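Local coordinates for protein putative pore-forming toxin (Bacteroides vulgatus ATCC 8482, PDB 3KOG) that is of uncertain function but, as a putative pore-forming toxin rich in beta strands, may insert into or perforate membranes, at residues A100-E103 with S104-S107. Numbering follows the deposited sequence.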
ATOM      1  N   ALA A 100      -4.941  16.840   8.891  1.00 17.30           N
ATOM      2  CA  ALA A 100      -3.905  16.789   7.895  1.00 17.66           C
ATOM      3  C   ALA A 100      -4.580  16.558   6.546  1.00 18.09           C
ATOM      4  O   ALA A 100      -5.351  15.617   6.370  1.00 20.74           O
ATOM      5  CB  ALA A 100      -2.894  15.698   8.240  1.00 17.51           C
ATOM      6  N   GLN A 101      -4.337  17.422   5.595  1.00 17.63           N
ATOM      7  CA  GLN A 101      -4.946  17.235   4.279  1.00 17.45           C
ATOM      8  C   GLN A 101      -3.881  16.961   3.253  1.00 15.76           C
ATOM      9  O   GLN A 101      -2.982  17.769   3.051  1.00 13.82           O
ATOM     10  CB  GLN A 101      -5.689  18.500   3.888  1.00 18.01           C
ATOM     11  CG  GLN A 101      -6.333  18.465   2.491  1.00 21.16           C
ATOM     12  CD  GLN A 101      -7.307  19.582   2.373  1.00 25.65           C
ATOM     13  OE1 GLN A 101      -8.394  19.488   2.944  1.00 34.13           O
ATOM     14  NE2 GLN A 101      -6.912  20.695   1.726  1.00 27.40           N
ATOM     15  N   GLU A 102      -4.022  15.848   2.556  1.00 15.95           N
ATOM     16  CA  GLU A 102      -3.135  15.512   1.436  1.00 17.25           C
ATOM     17  C   GLU A 102      -3.503  16.321   0.202  1.00 17.86           C
ATOM     18  O   GLU A 102      -4.606  16.209  -0.316  1.00 20.07           O
ATOM     19  CB  GLU A 102      -3.192  14.030   1.144  1.00 17.17           C
ATOM     20  CG  GLU A 102      -2.052  13.509   0.238  1.00 18.64           C
ATOM     21  CD  GLU A 102      -2.097  12.000   0.064  1.00 22.45           C
ATOM     22  OE1 GLU A 102      -3.035  11.373   0.616  1.00 25.27           O
ATOM     23  OE2 GLU A 102      -1.174  11.440  -0.582  1.00 22.70           O
ATOM     24  N   GLU A 103      -2.567  17.124  -0.262  1.00 17.13           N
ATOM     25  CA  GLU A 103      -2.796  18.097  -1.317  1.00 16.78           C
ATOM     26  C   GLU A 103      -2.399  17.533  -2.679  1.00 17.33           C
ATOM     27  O   GLU A 103      -2.950  17.946  -3.693  1.00 16.90           O
ATOM     28  CB  GLU A 103      -1.936  19.346  -1.091  1.00 17.39           C
ATOM     29  CG  GLU A 103      -2.226  20.123   0.224  1.00 20.05           C
ATOM     30  CD  GLU A 103      -3.688  20.587   0.332  1.00 25.82           C
ATOM     31  OE1 GLU A 103      -4.274  20.876  -0.728  1.00 29.14           O
ATOM     32  OE2 GLU A 103      -4.249  20.632   1.449  1.00 25.89           O
ATOM     33  N   SER A 104      -1.412  16.641  -2.722  1.00 16.33           N
ATOM     34  CA  SER A 104      -0.938  16.086  -3.981  1.00 16.71           C
ATOM     35  C   SER A 104      -0.123  14.805  -3.687  1.00 18.13           C
ATOM     36  O   SER A 104       0.416  14.644  -2.588  1.00 14.40           O
ATOM     37  CB  SER A 104      -0.101  17.102  -4.744  1.00 17.93           C
ATOM     38  OG  SER A 104       1.144  17.294  -4.154  1.00 17.94           O
ATOM     39  N   SER A 105      -0.092  13.892  -4.655  1.00 17.83           N
ATOM     40  CA  SER A 105       0.553  12.623  -4.462  1.00 20.25           C
ATOM     41  C   SER A 105       1.015  12.078  -5.806  1.00 21.15           C
ATOM     42  O   SER A 105       0.269  12.104  -6.770  1.00 21.27           O
ATOM     43  CB  SER A 105      -0.382  11.633  -3.783  1.00 20.41           C
ATOM     44  OG  SER A 105       0.360  10.567  -3.264  1.00 23.17           O
ATOM     45  N   ASN A 106       2.250  11.615  -5.870  1.00 20.88           N
ATOM     46  CA  ASN A 106       2.764  11.046  -7.101  1.00 21.61           C
ATOM     47  C   ASN A 106       3.601   9.823  -6.786  1.00 20.44           C
ATOM     48  O   ASN A 106       4.529   9.920  -6.003  1.00 18.40           O
ATOM     49  CB  ASN A 106       3.616  12.076  -7.843  1.00 22.80           C
ATOM     50  CG  ASN A 106       4.227  11.515  -9.116  1.00 29.35           C
ATOM     51  OD1 ASN A 106       3.571  11.476 -10.176  1.00 38.93           O
ATOM     52  ND2 ASN A 106       5.490  11.080  -9.032  1.00 31.78           N
ATOM     53  N   SER A 107       3.266   8.693  -7.421  1.00 19.52           N
ATOM     54  CA  SER A 107       3.942   7.432  -7.216  1.00 19.64           C
ATOM     55  C   SER A 107       4.798   7.078  -8.406  1.00 19.79           C
ATOM     56  O   SER A 107       4.416   7.336  -9.558  1.00 20.20           O
ATOM     57  CB  SER A 107       2.963   6.331  -6.963  1.00 20.17           C
ATOM     58  OG  SER A 107       2.125   6.727  -5.915  1.00 21.32           O
TER
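A classic beta bulge in the strand 98-120 brings Glu-102 and Ser-105 together on one face of the strand: Glu-103 and Ser-104 both stand opposite the single residue Val-193 of the antiparallel strand 179-198, and both are backbone hydrogen-bonded to it. Glu-103 has the irregular backbone of the bulge (psi -30°), and the segments 100-103 and 104-107 run at 56° to each other. Across this bend the extended side chain of Glu-102, its CG anti to the backbone N (chi1 -165°), carries its carboxylate forward along the strand. OE2 of Glu-102 ends 3.2 Å from OG of Ser-105. Both polar ends are hydrogen-bonded to the hydroxyl of Ser-192 on the partner strand, so this one hydroxyl bridges the two. On the other face, Glu-103 bends at chi2, and its OE2 accepts a 2.7 Å hydrogen bond from NE2 of Gln-101 through the syn lone pair, the carboxylate oxygen sitting slightly out of the amide plane of Gln-101. Further along, Asn-106 resumes backbone pairing with Thr-191. Two residues set against one in this way, with the strand bent at the extra residue, define a classic beta bulge, here in an antiparallel pair of long strands.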